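Side-chain contacts in GDSL-like protein (Roseburia intestinalis L1-82, PDB 6HFZ), which removes acetyl groups from acetylated mannans as a two-domain carbohydrate esterase of a commensal gut bacterium: residues E119-L124 / L139-F144; V316-N321 / E331-L336. All coordinates share one frame; numbering follows the deposited sequence.

Contact 1: E119-L124 / L139-F144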
# COMPACT_ATOMS: atom_id res chain seq x y z
N GLU A 119 -11.98 5.75 0.68
CA GLU A 119 -11.69 6.61 1.82
C GLU A 119 -10.23 6.47 2.28
O GLU A 119 -9.56 7.47 2.51
CB GLU A 119 -12.68 6.31 2.95
CG GLU A 119 -12.61 7.34 4.07
CD GLU A 119 -13.62 7.17 5.21
OE1 GLU A 119 -14.47 6.25 5.15
OE2 GLU A 119 -13.54 7.94 6.17
N THR A 120 -9.74 5.23 2.38
CA THR A 120 -8.34 5.03 2.79
C THR A 120 -7.39 5.61 1.73
O THR A 120 -6.38 6.24 2.07
CB THR A 120 -8.02 3.58 3.17
OG1 THR A 120 -8.14 2.77 1.99
CG2 THR A 120 -8.93 3.01 4.24
N TYR A 121 -7.63 5.34 0.44
CA TYR A 121 -6.80 5.91 -0.63
C TYR A 121 -6.82 7.45 -0.63
O TYR A 121 -5.78 8.07 -0.86
CB TYR A 121 -7.29 5.35 -1.94
CG TYR A 121 -6.43 5.46 -3.16
CD1 TYR A 121 -5.48 4.49 -3.42
CD2 TYR A 121 -6.71 6.41 -4.14
CE1 TYR A 121 -4.79 4.48 -4.61
CE2 TYR A 121 -6.01 6.42 -5.33
CZ TYR A 121 -5.05 5.45 -5.56
OH TYR A 121 -4.39 5.37 -6.76
N GLU A 122 -7.99 8.06 -0.36
CA GLU A 122 -8.05 9.51 -0.27
C GLU A 122 -7.14 10.02 0.86
O GLU A 122 -6.38 10.99 0.64
CB GLU A 122 -9.48 10.04 -0.09
CG GLU A 122 -9.47 11.55 -0.01
CD GLU A 122 -10.81 12.22 -0.20
OE1 GLU A 122 -10.84 13.30 -0.88
OE2 GLU A 122 -11.80 11.67 0.24
N GLY A 123 -7.19 9.38 2.04
CA GLY A 123 -6.30 9.72 3.14
C GLY A 123 -4.84 9.63 2.74
O GLY A 123 -4.07 10.52 3.05
N LEU A 124 -4.48 8.54 2.03
CA LEU A 124 -3.10 8.36 1.59
C LEU A 124 -2.69 9.47 0.62
O LEU A 124 -1.58 10.11 0.77
CB LEU A 124 -2.95 6.98 0.94
CG LEU A 124 -1.59 6.77 0.27
CD1 LEU A 124 -0.43 6.82 1.28
CD2 LEU A 124 -1.57 5.45 -0.51
N LEU A 139 -0.58 8.22 -10.20
CA LEU A 139 -1.29 7.02 -9.78
C LEU A 139 -1.09 5.95 -10.86
O LEU A 139 -1.13 6.25 -12.08
CB LEU A 139 -2.77 7.32 -9.55
CG LEU A 139 -3.09 8.47 -8.60
CD1 LEU A 139 -4.56 8.52 -8.31
CD2 LEU A 139 -2.35 8.38 -7.28
N VAL A 140 -0.83 4.71 -10.43
CA VAL A 140 -0.72 3.63 -11.39
C VAL A 140 -1.75 2.55 -11.04
O VAL A 140 -1.85 2.09 -9.91
CB VAL A 140 0.72 3.06 -11.40
CG1 VAL A 140 0.81 1.76 -12.19
CG2 VAL A 140 1.73 4.07 -11.94
N HIS A 141 -2.54 2.14 -12.03
CA HIS A 141 -3.61 1.15 -11.85
C HIS A 141 -3.26 -0.15 -12.59
O HIS A 141 -3.40 -0.21 -13.81
CB HIS A 141 -4.96 1.69 -12.40
CG HIS A 141 -5.37 3.06 -11.94
ND1 HIS A 141 -5.61 3.35 -10.60
CD2 HIS A 141 -5.55 4.22 -12.61
CE1 HIS A 141 -5.93 4.65 -10.49
NE2 HIS A 141 -5.91 5.18 -11.69
N ASN A 142 -2.84 -1.19 -11.85
CA ASN A 142 -2.65 -2.54 -12.39
C ASN A 142 -4.04 -3.18 -12.55
O ASN A 142 -5.07 -2.50 -12.29
CB ASN A 142 -1.68 -3.33 -11.51
CG ASN A 142 -0.24 -2.97 -11.85
OD1 ASN A 142 0.17 -3.14 -12.99
ND2 ASN A 142 0.50 -2.43 -10.89
N VAL A 143 -4.08 -4.40 -13.08
CA VAL A 143 -5.34 -5.07 -13.36
C VAL A 143 -5.16 -6.57 -13.10
O VAL A 143 -4.07 -7.12 -13.29
CB VAL A 143 -5.74 -4.75 -14.83
CG1 VAL A 143 -4.79 -5.43 -15.81
CG2 VAL A 143 -7.18 -5.12 -15.14
N PHE A 144 -6.25 -7.26 -12.73
CA PHE A 144 -6.32 -8.69 -12.67
C PHE A 144 -6.52 -9.23 -14.10
O PHE A 144 -7.43 -8.78 -14.78
CB PHE A 144 -7.50 -9.11 -11.79
CG PHE A 144 -7.22 -9.07 -10.31
CD1 PHE A 144 -6.67 -10.18 -9.69
CD2 PHE A 144 -7.46 -7.93 -9.57
CE1 PHE A 144 -6.43 -10.17 -8.33
CE2 PHE A 144 -7.19 -7.91 -8.21
CZ PHE A 144 -6.67 -9.03 -7.61
O HOH W 1 -3.24 2.93 -7.42
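The hydroxyl of Tyr-121 reaches strand 139-141 through one water, which lies 2.8 Å from Tyr-121 OH and donates to Val-140 O at 3.0 Å. This water satisfies the buried phenol oxygen and links helix to strand. Tyr-121 OH also sits against Leu-139, 3.5 Å from Leu-139 CD1 and 3.7 Å from Leu-139 CD2. Both methyls cover the same side of the hydroxyl, turned away from the water. Leu-139 CD1 lies at the edge of the tyrosine ring, near its plane, 3.9 Å from Tyr-121 CE2. The two side chains meet head-on. Tyr-121 has CG anti to the backbone N (chi1 -164°), which sends the ring from the helix toward the strand. His-141 CE1 comes in beside the leucine, 4.1 Å from Tyr-121 OH, which stands obliquely to the imidazole. The polar end of that histidine is held by Ser-108, whose OG bonds to ND1. A phenylalanine here would probably leave the bridging water without its link to the helix and open a small gap beside the Leu-139 methyls. The ring also stacks with His-155 of helix 152-161 and touches Ile-105. The contact belongs to the beta-alpha-beta unit of strand 102-106, helix 115-129 and strand 136-141, in the SGNH hydrolase fold. Strand 136-141 runs parallel between strands 102-106 and 166-168, and helix 115-129 packs on the sheet.

Contact 2: V316-N321 / E331-L336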
# COMPACT_ATOMS: atom_id res chain seq x y z
N VAL A 316 -14.09 -9.69 17.61
CA VAL A 316 -13.75 -10.18 16.31
C VAL A 316 -12.65 -11.23 16.44
O VAL A 316 -11.61 -11.00 17.08
CB VAL A 316 -13.34 -9.06 15.35
CG1 VAL A 316 -12.86 -9.57 14.01
CG2 VAL A 316 -14.47 -8.07 15.18
N ARG A 317 -12.86 -12.35 15.75
CA ARG A 317 -11.95 -13.47 15.66
C ARG A 317 -10.82 -13.16 14.69
O ARG A 317 -11.03 -12.84 13.50
CB ARG A 317 -12.66 -14.72 15.15
CG ARG A 317 -11.76 -15.95 15.12
CD ARG A 317 -11.98 -16.83 13.90
NE ARG A 317 -12.70 -18.02 14.25
CZ ARG A 317 -12.15 -19.11 14.77
NH1 ARG A 317 -11.26 -19.82 14.11
NH2 ARG A 317 -12.47 -19.41 16.01
N LEU A 318 -9.60 -13.31 15.19
CA LEU A 318 -8.37 -13.16 14.38
C LEU A 318 -7.73 -14.56 14.31
O LEU A 318 -7.08 -15.05 15.30
CB LEU A 318 -7.42 -12.13 14.99
CG LEU A 318 -8.02 -10.82 15.50
CD1 LEU A 318 -6.90 -9.96 16.10
CD2 LEU A 318 -8.70 -10.07 14.36
N ASP A 319 -7.92 -15.21 13.18
CA ASP A 319 -7.45 -16.59 12.96
C ASP A 319 -6.13 -16.59 12.16
O ASP A 319 -6.09 -16.25 10.98
CB ASP A 319 -8.53 -17.40 12.25
CG ASP A 319 -8.25 -18.89 12.13
OD1 ASP A 319 -7.08 -19.29 12.23
OD2 ASP A 319 -9.24 -19.64 11.95
N ALA A 320 -5.07 -17.10 12.79
CA ALA A 320 -3.73 -17.10 12.19
C ALA A 320 -3.53 -18.28 11.23
O ALA A 320 -2.53 -18.35 10.58
CB ALA A 320 -2.70 -17.03 13.28
N ASN A 321 -4.54 -19.17 11.11
CA ASN A 321 -4.52 -20.29 10.19
C ASN A 321 -4.97 -19.83 8.80
O ASN A 321 -6.18 -19.76 8.52
CB ASN A 321 -5.44 -21.41 10.68
CG ASN A 321 -4.98 -21.97 12.00
OD1 ASN A 321 -4.07 -22.78 12.03
ND2 ASN A 321 -5.54 -21.47 13.09
N GLU A 331 -2.21 -9.50 7.57
CA GLU A 331 -3.62 -9.20 7.53
C GLU A 331 -3.88 -7.85 8.19
O GLU A 331 -3.22 -7.48 9.19
CB GLU A 331 -4.43 -10.34 8.15
CG GLU A 331 -5.94 -10.16 8.00
CD GLU A 331 -6.40 -10.03 6.55
OE1 GLU A 331 -6.62 -11.09 5.94
OE2 GLU A 331 -6.46 -8.89 5.99
N LEU A 332 -4.88 -7.12 7.68
CA LEU A 332 -5.36 -5.89 8.33
C LEU A 332 -6.88 -5.93 8.33
O LEU A 332 -7.49 -5.88 7.24
CB LEU A 332 -4.82 -4.67 7.59
CG LEU A 332 -4.98 -3.31 8.28
CD1 LEU A 332 -4.01 -2.30 7.70
CD2 LEU A 332 -6.41 -2.79 8.22
N ASP A 333 -7.48 -6.01 9.51
CA ASP A 333 -8.93 -6.11 9.65
C ASP A 333 -9.44 -4.84 10.27
O ASP A 333 -8.92 -4.37 11.33
CB ASP A 333 -9.36 -7.31 10.49
CG ASP A 333 -9.17 -8.70 9.92
OD1 ASP A 333 -9.13 -8.86 8.69
OD2 ASP A 333 -9.15 -9.66 10.74
N THR A 334 -10.49 -4.27 9.68
CA THR A 334 -11.08 -3.06 10.25
C THR A 334 -12.09 -3.49 11.32
O THR A 334 -12.97 -4.30 11.00
CB THR A 334 -11.75 -2.16 9.20
OG1 THR A 334 -10.78 -1.75 8.23
CG2 THR A 334 -12.34 -0.91 9.83
N ILE A 335 -11.92 -3.02 12.56
CA ILE A 335 -12.71 -3.52 13.72
C ILE A 335 -13.83 -2.53 14.07
O ILE A 335 -14.94 -2.96 14.38
CB ILE A 335 -11.81 -3.82 14.94
CG1 ILE A 335 -10.68 -4.80 14.60
CG2 ILE A 335 -12.62 -4.33 16.10
CD1 ILE A 335 -11.15 -6.03 13.90
N LEU A 336 -13.49 -1.23 14.10
CA LEU A 336 -14.39 -0.12 14.35
C LEU A 336 -14.23 0.86 13.19
O LEU A 336 -13.10 1.24 12.90
CB LEU A 336 -14.02 0.61 15.65
CG LEU A 336 -14.94 1.78 16.03
CD1 LEU A 336 -16.36 1.27 16.30
CD2 LEU A 336 -14.40 2.54 17.22
O HOH W 2 -11.25 -10.95 11.16
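Ile-335 puts its CD1 methyl against Val-316. Ile-335 CD1 lies 3.9 Å from Val-316 CG1, 4.0 Å from Val-316 CB and 4.1 Å from Val-316 CG2, so it sits over the fork of the valine. The isoleucine bends twice to get there. CG1 stands beside the backbone N (chi1 -55°), and the next bond turns again (chi2 -50°). The two side chains cross obliquely.

The second pair is mixed in character. Leu-318 CD2 lies 3.7 Å from Asp-333 OD2, and the side chains run alongside each other, pointing opposite ways. Leu-318 has CG beside its backbone N (chi1 -44°) and an extended end, which brings CD2 to the carboxylate. Asp-333 likewise holds its CG beside the backbone N. Its OD2 bonds to Tyr-293 OH. A water also donates to OD2, at a doubtfully short distance, and gives its other bond to Arg-317 O at 3.0 Å. The carboxylate thus has polar partners beside the leucine methyl.

The carboxylate of Asp-319 leads off from strand 331-336 and organises its own strand end. Asp-319 OD1 accepts from Asn-321 N at 2.8 Å, forming an Asx turn. Asn-321 ND2 meets OD1 on the syn side, the backbone N on the anti side. Arg-317 NH1 makes a salt bridge to Asp-319 OD2 at 3.0 Å, from above the carboxylate plane; Arg-317 NH2 pairs with Glu-352.

The two strands belong to different antiparallel sheets, and their side chains meet between them. Strand 316-319 is outermost in its sheet, beside 303-308. Strand 329-336 pairs with 288-295, where Ile-335 and Leu-336 face Ile-289 in a classic beta bulge.

Overall arrangement
From the N terminus, the chain first builds most of the mixed alpha/beta sheet of the esterase domain. Contact 1 closes a short loop there, between segments 119-124 and 139-144, with 14 residues between them. The chain then adds helix 152-161, strand 166-168 and helices 173-178 and 196-215 before the strands of the second domain. Contact 2 closes a still shorter loop, with nine residues between its segments, and joins two antiparallel sheets. The contacts follow in series and neither nest nor cross. The centres of contact 1 and contact 2 lie about 22 Å apart. The nearest atoms of contact 1 and contact 2 are about 6 Å apart. Hydrogen bonds such as Thr-334 to Gln-85 and Glu-119 to His-338 join the two regions.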